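Local coordinates for protein acetyltransferase, GNAT family (Streptococcus pneumoniae, PDB 2I79) that binds acetyl coenzyme A and probably transfers its acetyl group to an amino group of an amino acid, as expected of a GNAT-family N-acetyltransferase, at residues A[5-10]-A[101-106]; A[71-76]-A[91-96]; A[149-154]-A[161-166]. One frame throughout, in Å; residues are numbered along the deposited sequence.

Contact 1. Residues A[5-10]-A[101-106]. With ACO (acetyl coenzyme *a), chain G.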
loop_
_atom_site.group_PDB
_atom_site.type_symbol
_atom_site.label_atom_id
_atom_site.label_comp_id
_atom_site.label_asym_id
_atom_site.label_seq_id
_atom_site.Cartn_x
_atom_site.Cartn_y
_atom_site.Cartn_z
ATOM N N LEU A 5 21.779 13.404 -21.613
ATOM C CA LEU A 5 20.625 12.725 -20.977
ATOM C C LEU A 5 20.547 11.263 -21.386
ATOM O O LEU A 5 20.605 10.964 -22.563
ATOM C CB LEU A 5 19.306 13.412 -21.358
ATOM C CG LEU A 5 18.001 12.841 -20.761
ATOM C CD1 LEU A 5 18.027 12.851 -19.214
ATOM C CD2 LEU A 5 16.755 13.579 -21.237
ATOM N N LEU A 6 20.395 10.362 -20.424
ATOM C CA LEU A 6 19.962 8.980 -20.724
ATOM C C LEU A 6 18.754 8.609 -19.852
ATOM O O LEU A 6 18.770 8.810 -18.645
ATOM C CB LEU A 6 21.120 7.959 -20.524
ATOM C CG LEU A 6 20.767 6.454 -20.599
ATOM C CD1 LEU A 6 20.320 6.010 -22.007
ATOM C CD2 LEU A 6 21.948 5.628 -20.163
ATOM N N ILE A 7 17.700 8.094 -20.474
ATOM C CA ILE A 7 16.605 7.468 -19.738
ATOM C C ILE A 7 16.544 6.008 -20.145
ATOM O O ILE A 7 16.503 5.685 -21.346
ATOM C CB ILE A 7 15.265 8.146 -19.975
ATOM C CG1 ILE A 7 15.316 9.561 -19.384
ATOM C CG2 ILE A 7 14.145 7.319 -19.330
ATOM C CD1 ILE A 7 14.051 10.397 -19.571
ATOM N N ARG A 8 16.584 5.129 -19.145
ATOM C CA ARG A 8 16.477 3.678 -19.370
ATOM C C ARG A 8 16.103 2.917 -18.099
ATOM O O ARG A 8 16.265 3.421 -16.981
ATOM C CB ARG A 8 17.804 3.095 -19.888
ATOM C CG ARG A 8 18.971 3.215 -18.925
ATOM C CD ARG A 8 20.080 2.210 -19.237
ATOM N NE ARG A 8 21.294 2.458 -18.454
ATOM C CZ ARG A 8 21.460 2.118 -17.179
ATOM N NH1 ARG A 8 20.500 1.487 -16.514
ATOM N NH2 ARG A 8 22.604 2.387 -16.567
ATOM N N GLU A 9 15.688 1.674 -18.291
ATOM C CA GLU A 9 15.390 0.768 -17.176
ATOM C C GLU A 9 16.614 0.570 -16.296
ATOM O O GLU A 9 17.725 0.435 -16.811
ATOM C CB GLU A 9 14.903 -0.582 -17.713
ATOM C CG GLU A 9 14.316 -1.471 -16.656
ATOM C CD GLU A 9 13.502 -2.662 -17.225
ATOM O OE1 GLU A 9 13.284 -2.756 -18.463
ATOM O OE2 GLU A 9 13.058 -3.493 -16.405
ATOM N N ALA A 10 16.412 0.568 -14.978
ATOM C CA ALA A 10 17.480 0.288 -14.023
ATOM C C ALA A 10 17.984 -1.145 -14.201
ATOM O O ALA A 10 17.196 -2.049 -14.504
ATOM C CB ALA A 10 16.993 0.486 -12.592
ATOM N N ASN A 101 12.703 21.655 -15.171
ATOM C CA ASN A 101 13.338 21.624 -16.465
ATOM C C ASN A 101 12.666 20.609 -17.391
ATOM O O ASN A 101 13.156 20.379 -18.509
ATOM C CB ASN A 101 14.824 21.296 -16.298
ATOM C CG ASN A 101 15.609 22.459 -15.768
ATOM O OD1 ASN A 101 15.739 23.481 -16.439
ATOM N ND2 ASN A 101 16.107 22.343 -14.553
ATOM N N GLY A 102 11.569 19.995 -16.939
ATOM C CA GLY A 102 10.867 18.990 -17.743
ATOM C C GLY A 102 11.245 17.534 -17.452
ATOM O O GLY A 102 10.699 16.630 -18.043
ATOM N N LEU A 103 12.163 17.282 -16.531
ATOM C CA LEU A 103 12.644 15.900 -16.344
ATOM C C LEU A 103 11.570 14.984 -15.738
ATOM O O LEU A 103 11.346 13.860 -16.219
ATOM C CB LEU A 103 13.935 15.867 -15.512
ATOM C CG LEU A 103 14.547 14.466 -15.374
ATOM C CD1 LEU A 103 14.810 13.774 -16.740
ATOM C CD2 LEU A 103 15.810 14.568 -14.522
ATOM N N GLY A 104 10.897 15.482 -14.700
ATOM C CA GLY A 104 9.747 14.803 -14.103
ATOM C C GLY A 104 8.704 14.371 -15.128
ATOM O O GLY A 104 8.223 13.253 -15.070
ATOM N N SER A 105 8.350 15.256 -16.062
ATOM C CA SER A 105 7.388 14.943 -17.127
ATOM C C SER A 105 7.855 13.868 -18.077
ATOM O O SER A 105 7.089 13.011 -18.452
ATOM C CB SER A 105 7.075 16.180 -17.979
ATOM O OG SER A 105 6.250 17.046 -17.268
ATOM N N LEU A 106 9.093 13.968 -18.526
ATOM C CA LEU A 106 9.668 12.968 -19.420
ATOM C C LEU A 106 9.610 11.546 -18.817
ATOM O O LEU A 106 9.235 10.572 -19.487
ATOM C CB LEU A 106 11.112 13.348 -19.688
ATOM C CG LEU A 106 11.720 13.200 -21.079
ATOM C CD1 LEU A 106 10.731 13.541 -22.217
ATOM C CD2 LEU A 106 12.986 14.118 -21.100
HETATM N N1A ACO G . 2.858 24.872 -7.897
HETATM C C2A ACO G . 2.395 24.473 -9.101
HETATM N N3A ACO G . 3.209 24.075 -10.098
HETATM C C4A ACO G . 4.546 24.050 -9.935
HETATM C C5A ACO G . 5.127 24.449 -8.655
HETATM C C6A ACO G . 4.181 24.868 -7.610
HETATM N N6A ACO G . 4.644 25.255 -6.402
HETATM N N7A ACO G . 6.451 24.336 -8.774
HETATM C C8A ACO G . 6.691 23.885 -10.043
HETATM N N9A ACO G . 5.548 23.721 -10.730
HETATM C C1B ACO G . 5.284 23.240 -12.116
HETATM C C2B ACO G . 6.209 23.670 -13.244
HETATM O O2B ACO G . 5.820 24.926 -13.807
HETATM C C3B ACO G . 5.981 22.552 -14.228
HETATM O O3B ACO G . 4.733 22.622 -14.894
HETATM P P3B ACO G . 4.561 23.033 -16.432
HETATM O O7A ACO G . 4.853 24.511 -16.232
HETATM O O8A ACO G . 3.146 22.687 -16.829
HETATM O O9A ACO G . 5.571 22.233 -17.216
HETATM C C4B ACO G . 5.829 21.333 -13.329
HETATM O O4B ACO G . 5.293 21.815 -12.102
HETATM C C5B ACO G . 7.169 20.635 -13.142
HETATM O O5B ACO G . 7.301 19.746 -14.257
HETATM P P1A ACO G . 8.731 19.067 -14.533
HETATM O O1A ACO G . 9.816 20.111 -14.512
HETATM O O2A ACO G . 8.522 18.159 -15.729
HETATM O O3A ACO G . 8.915 18.251 -13.147
HETATM P P2A ACO G . 10.213 18.204 -12.150
HETATM O O4A ACO G . 10.429 19.456 -11.292
HETATM O O5A ACO G . 11.332 17.669 -13.011
HETATM O O6A ACO G . 9.627 17.026 -11.183
HETATM C CBP ACO G . 8.723 16.561 -8.958
HETATM C CCP ACO G . 8.557 17.283 -10.281
HETATM C CDP ACO G . 7.460 16.812 -8.122
HETATM C CEP ACO G . 8.932 15.068 -9.251
HETATM C CAP ACO G . 9.945 17.123 -8.221
HETATM O OAP ACO G . 9.740 18.501 -7.829
HETATM C C9P ACO G . 10.299 16.276 -7.010
HETATM O O9P ACO G . 10.985 15.281 -7.147
HETATM N N8P ACO G . 9.857 16.680 -5.825
HETATM C C7P ACO G . 10.143 16.013 -4.549
HETATM C C6P ACO G . 9.614 14.582 -4.460
HETATM C C5P ACO G . 8.141 14.527 -4.758
HETATM O O5P ACO G . 7.386 15.262 -4.158
HETATM N N4P ACO G . 7.744 13.665 -5.686
HETATM C C3P ACO G . 6.354 13.486 -6.075
HETATM C C2P ACO G . 5.518 12.761 -5.029
HETATM S S1P ACO G . 6.122 11.107 -4.838
HETATM C C ACO G . 5.275 10.040 -5.724
HETATM O O ACO G . 5.419 10.218 -6.911
HETATM C CH3 ACO G . 4.430 8.987 -5.031
#

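Contact 2. Residues A[71-76]-A[91-96]. With ACO (acetyl coenzyme *a), chain G.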
loop_
_atom_site.group_PDB
_atom_site.type_symbol
_atom_site.label_atom_id
_atom_site.label_comp_id
_atom_site.label_asym_id
_atom_site.label_seq_id
_atom_site.Cartn_x
_atom_site.Cartn_y
_atom_site.Cartn_z
ATOM N N ALA A 71 19.754 11.491 -12.017
ATOM C CA ALA A 71 19.094 12.735 -11.689
ATOM C C ALA A 71 17.620 12.554 -11.254
ATOM O O ALA A 71 17.049 13.453 -10.626
ATOM C CB ALA A 71 19.175 13.689 -12.886
ATOM N N GLY A 72 17.030 11.401 -11.595
ATOM C CA GLY A 72 15.640 11.119 -11.299
ATOM C C GLY A 72 15.279 9.647 -11.434
ATOM O O GLY A 72 15.981 8.886 -12.089
ATOM N N ILE A 73 14.212 9.234 -10.767
ATOM C CA ILE A 73 13.687 7.876 -10.902
ATOM C C ILE A 73 12.175 7.877 -10.939
ATOM O O ILE A 73 11.533 8.726 -10.327
ATOM C CB ILE A 73 14.169 6.931 -9.771
ATOM C CG1 ILE A 73 13.584 7.314 -8.411
ATOM C CG2 ILE A 73 15.696 6.898 -9.728
ATOM C CD1 ILE A 73 12.420 6.377 -7.975
ATOM N N VAL A 74 11.617 6.958 -11.712
ATOM C CA VAL A 74 10.195 6.652 -11.637
ATOM C C VAL A 74 10.085 5.149 -11.347
ATOM O O VAL A 74 10.778 4.315 -11.937
ATOM C CB VAL A 74 9.365 7.134 -12.885
ATOM C CG1 VAL A 74 9.935 6.640 -14.188
ATOM C CG2 VAL A 74 7.868 6.707 -12.752
ATOM N N ASN A 75 9.221 4.824 -10.395
ATOM C CA ASN A 75 9.049 3.475 -9.924
ATOM C C ASN A 75 7.586 3.084 -10.077
ATOM O O ASN A 75 6.684 3.823 -9.644
ATOM C CB ASN A 75 9.449 3.459 -8.469
ATOM C CG ASN A 75 10.096 2.201 -8.064
ATOM O OD1 ASN A 75 9.508 1.403 -7.331
ATOM N ND2 ASN A 75 11.312 1.982 -8.544
ATOM N N ILE A 76 7.332 1.968 -10.744
ATOM C CA ILE A 76 6.024 1.333 -10.638
ATOM C C ILE A 76 6.148 0.029 -9.866
ATOM O O ILE A 76 6.956 -0.838 -10.190
ATOM C CB ILE A 76 5.368 1.060 -11.973
ATOM C CG1 ILE A 76 5.201 2.362 -12.761
ATOM C CG2 ILE A 76 4.033 0.373 -11.730
ATOM C CD1 ILE A 76 4.740 2.138 -14.179
ATOM N N PHE A 91 5.766 6.068 -8.038
ATOM C CA PHE A 91 6.659 6.921 -7.242
ATOM C C PHE A 91 7.662 7.603 -8.182
ATOM O O PHE A 91 8.324 6.905 -8.958
ATOM C CB PHE A 91 7.417 6.070 -6.221
ATOM C CG PHE A 91 8.432 6.831 -5.424
ATOM C CD1 PHE A 91 8.034 7.695 -4.407
ATOM C CD2 PHE A 91 9.782 6.701 -5.690
ATOM C CE1 PHE A 91 8.979 8.403 -3.654
ATOM C CE2 PHE A 91 10.731 7.407 -4.945
ATOM C CZ PHE A 91 10.327 8.256 -3.925
ATOM N N ILE A 92 7.779 8.937 -8.105
ATOM C CA ILE A 92 8.803 9.706 -8.852
ATOM C C ILE A 92 9.540 10.687 -7.939
ATOM O O ILE A 92 8.936 11.375 -7.117
ATOM C CB ILE A 92 8.185 10.522 -10.035
ATOM C CG1 ILE A 92 7.327 9.618 -10.934
ATOM C CG2 ILE A 92 9.282 11.228 -10.920
ATOM C CD1 ILE A 92 6.688 10.352 -12.133
ATOM N N VAL A 93 10.854 10.780 -8.089
ATOM C CA VAL A 93 11.590 11.828 -7.404
ATOM C C VAL A 93 12.732 12.284 -8.290
ATOM O O VAL A 93 13.360 11.465 -8.961
ATOM C CB VAL A 93 12.083 11.390 -6.007
ATOM C CG1 VAL A 93 12.930 10.118 -6.102
ATOM C CG2 VAL A 93 12.853 12.513 -5.347
ATOM N N ILE A 94 12.929 13.613 -8.315
ATOM C CA ILE A 94 13.982 14.287 -9.093
ATOM C C ILE A 94 14.862 15.038 -8.086
ATOM O O ILE A 94 14.357 15.547 -7.074
ATOM C CB ILE A 94 13.393 15.269 -10.142
ATOM C CG1 ILE A 94 12.455 14.531 -11.125
ATOM C CG2 ILE A 94 14.492 15.973 -10.945
ATOM C CD1 ILE A 94 13.145 13.490 -12.023
ATOM N N GLY A 95 16.180 15.039 -8.319
ATOM C CA GLY A 95 17.080 15.869 -7.528
ATOM C C GLY A 95 16.656 17.319 -7.621
ATOM O O GLY A 95 16.314 17.800 -8.704
ATOM N N LYS A 96 16.647 17.995 -6.478
ATOM C CA LYS A 96 16.123 19.334 -6.349
ATOM C C LYS A 96 16.816 20.264 -7.335
ATOM O O LYS A 96 16.174 21.015 -8.053
ATOM C CB LYS A 96 16.309 19.836 -4.914
ATOM C CG LYS A 96 15.568 21.144 -4.599
ATOM C CD LYS A 96 15.517 21.427 -3.077
ATOM C CE LYS A 96 14.985 22.836 -2.821
ATOM N NZ LYS A 96 14.572 23.141 -1.395
HETATM N N1A ACO G . 2.858 24.872 -7.897
HETATM C C2A ACO G . 2.395 24.473 -9.101
HETATM N N3A ACO G . 3.209 24.075 -10.098
HETATM C C4A ACO G . 4.546 24.050 -9.935
HETATM C C5A ACO G . 5.127 24.449 -8.655
HETATM C C6A ACO G . 4.181 24.868 -7.610
HETATM N N6A ACO G . 4.644 25.255 -6.402
HETATM N N7A ACO G . 6.451 24.336 -8.774
HETATM C C8A ACO G . 6.691 23.885 -10.043
HETATM N N9A ACO G . 5.548 23.721 -10.730
HETATM C C1B ACO G . 5.284 23.240 -12.116
HETATM C C2B ACO G . 6.209 23.670 -13.244
HETATM O O2B ACO G . 5.820 24.926 -13.807
HETATM C C3B ACO G . 5.981 22.552 -14.228
HETATM O O3B ACO G . 4.733 22.622 -14.894
HETATM P P3B ACO G . 4.561 23.033 -16.432
HETATM O O7A ACO G . 4.853 24.511 -16.232
HETATM O O8A ACO G . 3.146 22.687 -16.829
HETATM O O9A ACO G . 5.571 22.233 -17.216
HETATM C C4B ACO G . 5.829 21.333 -13.329
HETATM O O4B ACO G . 5.293 21.815 -12.102
HETATM C C5B ACO G . 7.169 20.635 -13.142
HETATM O O5B ACO G . 7.301 19.746 -14.257
HETATM P P1A ACO G . 8.731 19.067 -14.533
HETATM O O1A ACO G . 9.816 20.111 -14.512
HETATM O O2A ACO G . 8.522 18.159 -15.729
HETATM O O3A ACO G . 8.915 18.251 -13.147
HETATM P P2A ACO G . 10.213 18.204 -12.150
HETATM O O4A ACO G . 10.429 19.456 -11.292
HETATM O O5A ACO G . 11.332 17.669 -13.011
HETATM O O6A ACO G . 9.627 17.026 -11.183
HETATM C CBP ACO G . 8.723 16.561 -8.958
HETATM C CCP ACO G . 8.557 17.283 -10.281
HETATM C CDP ACO G . 7.460 16.812 -8.122
HETATM C CEP ACO G . 8.932 15.068 -9.251
HETATM C CAP ACO G . 9.945 17.123 -8.221
HETATM O OAP ACO G . 9.740 18.501 -7.829
HETATM C C9P ACO G . 10.299 16.276 -7.010
HETATM O O9P ACO G . 10.985 15.281 -7.147
HETATM N N8P ACO G . 9.857 16.680 -5.825
HETATM C C7P ACO G . 10.143 16.013 -4.549
HETATM C C6P ACO G . 9.614 14.582 -4.460
HETATM C C5P ACO G . 8.141 14.527 -4.758
HETATM O O5P ACO G . 7.386 15.262 -4.158
HETATM N N4P ACO G . 7.744 13.665 -5.686
HETATM C C3P ACO G . 6.354 13.486 -6.075
HETATM C C2P ACO G . 5.518 12.761 -5.029
HETATM S S1P ACO G . 6.122 11.107 -4.838
HETATM C C ACO G . 5.275 10.040 -5.724
HETATM O O ACO G . 5.419 10.218 -6.911
HETATM C CH3 ACO G . 4.430 8.987 -5.031
#

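Contact 3. Residues A[149-154]-A[161-166]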
loop_
_atom_site.group_PDB
_atom_site.type_symbol
_atom_site.label_atom_id
_atom_site.label_comp_id
_atom_site.label_asym_id
_atom_site.label_seq_id
_atom_site.Cartn_x
_atom_site.Cartn_y
_atom_site.Cartn_z
ATOM N N SER A 149 -9.302 12.381 -0.653
ATOM C CA SER A 149 -8.286 12.945 0.219
ATOM C C SER A 149 -8.428 12.356 1.604
ATOM O O SER A 149 -9.534 11.922 2.001
ATOM C CB SER A 149 -8.351 14.475 0.249
ATOM O OG SER A 149 -9.430 14.920 1.018
ATOM N N GLN A 150 -7.285 12.280 2.296
ATOM C CA GLN A 150 -7.152 11.550 3.550
ATOM C C GLN A 150 -6.434 12.435 4.580
ATOM O O GLN A 150 -5.311 12.916 4.390
ATOM C CB GLN A 150 -6.436 10.196 3.332
ATOM C CG GLN A 150 -7.313 9.215 2.518
ATOM C CD GLN A 150 -6.689 7.888 2.233
ATOM O OE1 GLN A 150 -5.497 7.794 2.033
ATOM N NE2 GLN A 150 -7.503 6.839 2.205
ATOM N N GLU A 151 -7.141 12.666 5.667
ATOM C CA GLU A 151 -6.612 13.393 6.799
ATOM C C GLU A 151 -5.610 12.496 7.586
ATOM O O GLU A 151 -5.839 11.326 7.765
ATOM C CB GLU A 151 -7.791 13.839 7.649
ATOM C CG GLU A 151 -7.481 14.984 8.547
ATOM C CD GLU A 151 -8.736 15.516 9.282
ATOM O OE1 GLU A 151 -8.560 16.164 10.343
ATOM O OE2 GLU A 151 -9.874 15.244 8.810
ATOM N N ARG A 152 -4.504 13.089 8.023
ATOM C CA ARG A 152 -3.382 12.400 8.618
ATOM C C ARG A 152 -2.758 11.394 7.657
ATOM O O ARG A 152 -2.269 10.376 8.081
ATOM C CB ARG A 152 -3.778 11.703 9.930
ATOM C CG ARG A 152 -4.538 12.594 10.879
ATOM C CD ARG A 152 -4.781 11.960 12.195
ATOM N NE ARG A 152 -5.370 12.940 13.108
ATOM C CZ ARG A 152 -5.839 12.686 14.328
ATOM N NH1 ARG A 152 -5.834 11.460 14.831
ATOM N NH2 ARG A 152 -6.352 13.680 15.050
ATOM N N GLY A 153 -2.777 11.666 6.363
ATOM C CA GLY A 153 -2.093 10.818 5.405
ATOM C C GLY A 153 -0.580 10.813 5.586
ATOM O O GLY A 153 0.103 9.891 5.157
ATOM N N ALA A 154 -0.058 11.859 6.209
ATOM C CA ALA A 154 1.370 12.020 6.414
ATOM C C ALA A 154 1.625 12.785 7.720
ATOM O O ALA A 154 0.812 13.647 8.148
ATOM C CB ALA A 154 1.973 12.771 5.247
ATOM N N PHE A 161 0.422 16.628 11.531
ATOM C CA PHE A 161 -0.307 15.815 10.559
ATOM C C PHE A 161 -0.836 16.633 9.398
ATOM O O PHE A 161 -1.341 17.731 9.580
ATOM C CB PHE A 161 -1.463 15.089 11.229
ATOM C CG PHE A 161 -1.017 14.091 12.237
ATOM C CD1 PHE A 161 -0.579 12.848 11.837
ATOM C CD2 PHE A 161 -1.043 14.391 13.597
ATOM C CE1 PHE A 161 -0.171 11.935 12.752
ATOM C CE2 PHE A 161 -0.653 13.471 14.514
ATOM C CZ PHE A 161 -0.202 12.242 14.093
ATOM N N ILE A 162 -0.700 16.091 8.198
ATOM C CA ILE A 162 -1.174 16.760 6.997
ATOM C C ILE A 162 -1.966 15.783 6.121
ATOM O O ILE A 162 -1.826 14.548 6.227
ATOM C CB ILE A 162 -0.013 17.390 6.172
ATOM C CG1 ILE A 162 0.959 16.316 5.647
ATOM C CG2 ILE A 162 0.746 18.482 6.970
ATOM C CD1 ILE A 162 2.010 16.906 4.727
ATOM N N ASP A 163 -2.765 16.361 5.233
ATOM C CA ASP A 163 -3.598 15.623 4.288
ATOM C C ASP A 163 -2.854 15.236 3.018
ATOM O O ASP A 163 -1.923 15.926 2.561
ATOM C CB ASP A 163 -4.827 16.455 3.847
ATOM C CG ASP A 163 -5.836 16.708 4.977
ATOM O OD1 ASP A 163 -5.441 16.992 6.115
ATOM O OD2 ASP A 163 -7.053 16.648 4.719
ATOM N N VAL A 164 -3.345 14.156 2.422
ATOM C CA VAL A 164 -2.913 13.667 1.115
ATOM C C VAL A 164 -4.093 13.553 0.140
ATOM O O VAL A 164 -5.211 13.309 0.542
ATOM C CB VAL A 164 -2.174 12.321 1.220
ATOM C CG1 VAL A 164 -0.917 12.490 2.075
ATOM C CG2 VAL A 164 -3.063 11.165 1.776
ATOM N N TYR A 165 -3.816 13.736 -1.144
ATOM C CA TYR A 165 -4.738 13.380 -2.197
ATOM C C TYR A 165 -4.447 11.956 -2.626
ATOM O O TYR A 165 -3.305 11.537 -2.710
ATOM C CB TYR A 165 -4.583 14.305 -3.414
ATOM C CG TYR A 165 -5.168 15.719 -3.228
ATOM C CD1 TYR A 165 -6.494 15.900 -2.790
ATOM C CD2 TYR A 165 -4.410 16.852 -3.520
ATOM C CE1 TYR A 165 -7.040 17.188 -2.631
ATOM C CE2 TYR A 165 -4.932 18.137 -3.382
ATOM C CZ TYR A 165 -6.261 18.301 -2.925
ATOM O OH TYR A 165 -6.811 19.562 -2.772
ATOM N N LEU A 166 -5.511 11.227 -2.887
ATOM C CA LEU A 166 -5.490 10.013 -3.696
ATOM C C LEU A 166 -5.629 10.393 -5.168
ATOM O O LEU A 166 -6.591 11.094 -5.536
ATOM C CB LEU A 166 -6.720 9.176 -3.334
ATOM C CG LEU A 166 -6.924 8.747 -1.884
ATOM C CD1 LEU A 166 -8.398 8.266 -1.715
ATOM C CD2 LEU A 166 -5.903 7.663 -1.568
HETATM O O HOH W 1 -4.193 15.834 8.312
#

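Contact 1. Residues A[5-10]-A[101-106]
I7 and L106 bury the most surface here, with L5 close behind, and all three meet through methyl and methine groups. The I7 and L106 side chains cross obliquely, and the CD1 methyl of I7, at the end of an extended chain (chi2 178°), comes to 3.9 Å from L106 CG. L5 reaches for the same leucine tip to tip, its CD2 lying 3.8 Å from L106 CD2, so that L106 has one strand residue at its branch and another at a terminal methyl. With CG of L5 opposite its own amide nitrogen (chi1 -179°) the branch extends toward the helix, and the second methyl, L5 CD1, lies 4.2 Å from L103 CD1. The end of L103 bends nearer to the strand, and the side chain also touches A64 of the adjacent strand 60-66. The contact thus sets the first turn of helix 103-117 against strand 5-9, one of the two edge strands of the GNAT sheet within the chain.

Away from the strand, this turn and the residues before it form the pyrophosphate-binding loop of the family, which ends in G102, L103 and G104. G102 is the N-cap residue, and its amide N donates to O1A of acetyl coenzyme A at 3.0 Å. G104 N reaches O5A on the other phosphate at 2.8 Å, and the absence of a side chain at G104 lets the ester oxygen O6A come close to the helix. O2A is gripped twice by S105, from the backbone N at 2.9 Å and from OG at 3.0 Å. These amides gather at the N-terminal end of the helix, where its dipole would favour the negative diphosphate. S105 OG is also hydrogen-bonded to K141 NZ.

Contact 2. Residues A[71-76]-A[91-96]
I73 and F91 meet on the face of the hairpin that also carries N75 and V93. The CD1 methyl of I73 comes up to the edge of the phenyl ring, 3.5 Å from F91 CD2, while N75 CB lies near the plane of the same ring. In I73, CG1 is wedged between its own amide nitrogen and carbonyl carbon (chi1 68°), where it lies 3.7 Å from V93 CG1. On the reverse face V74 and I92 stand side by side, and V74 CG2 to I92 CG1 is tight at 3.5 Å. Next along, I94 CD1 folds over G72, ending 3.5 Å from G72 CA, where the glycine has no side chain in its way.

These side chains are set in register by antiparallel backbone bonds. I73 pairs with V93 and N75 with F91, each pair joined in both directions; N75 N to F91 O, at 2.7 Å, is the shortest. At A71 and G72 the first strand has a classic beta bulge opposite A64. Helix 15-26 covers the I73 and V93 face through L18, F21 and V25, and helix 103-117 covers the other through L107, L108 and A111.

The alternate backbone groups of strand 87-94 face the cofactor. I92 N donates to the acetyl oxygen O of acetyl coenzyme A at 2.9 Å. I92 O accepts from N4P of the cofactor at 3.0 Å. Farther along, I94 N donates to O9P of the cofactor at 2.8 Å. The first of these would polarise the thioester carbonyl, and one flank of the F91 ring approaches the acetyl group obliquely. Pantetheine running beside the fourth strand like an extra strand, with its thioester carbonyl on a backbone amide, is the hallmark of GNAT acetyl coenzyme A sites.

Contact 3. Residues A[149-154]-A[161-166]
Q150 and V164 form an antiparallel pair joined both ways, Q150 N to V164 O at 2.9 Å and V164 N to Q150 O at 3.0 Å. Beyond them segment 149-154 turns a corner through a type II turn from Q150 to G153. Pairing resumes at A154 and I162 with the register shifted by two, G153 and A154 both facing I162 in a classic beta bulge. V164 CG2 packs on the bare CA of G153 at 3.8 Å. This kinked hairpin joins the last two strands of the GNAT fold, and strand 145-156 is outermost within the chain.

R152 stretches obliquely across one face of the F161 ring, CB lying 3.9 Å from F161 CD1 and CD standing above the rim; its guanidinium is too far for more than a weak cation-pi attraction. R152 NH1 instead donates to R122 O of the second subunit, whose H86 meets the F161 ring edge-to-face. A water accepts from R152 N at 2.8 Å and donates to D163 OD1, also at 2.8 Å, bridging the corner to the facing strand. Farther along, the methyl L166 CD2 lies 3.6 Å from Q150 OE1, and L166 packs on L166 of the second subunit.

How the contacts relate
From the N terminus, strand 5-9 waits some ninety residues before contact 1 closes its loop on the start of helix 103-117. Contact 2, a hairpin of strands 69-77 and 87-94, closes over the 14 residues between its segments and lies nested within that loop. The two touch where L103 packs on A71 and I94, and both bind acetyl coenzyme A, contact 1 by its diphosphate and contact 2 along its pantetheine and acetyl end. Contact 3 follows in series, a C-terminal hairpin closing over six residues toward the other end of the same sheet. Its centre is about 21 Å from that of contact 2 and 28 Å from that of contact 1, and it faces the second subunit.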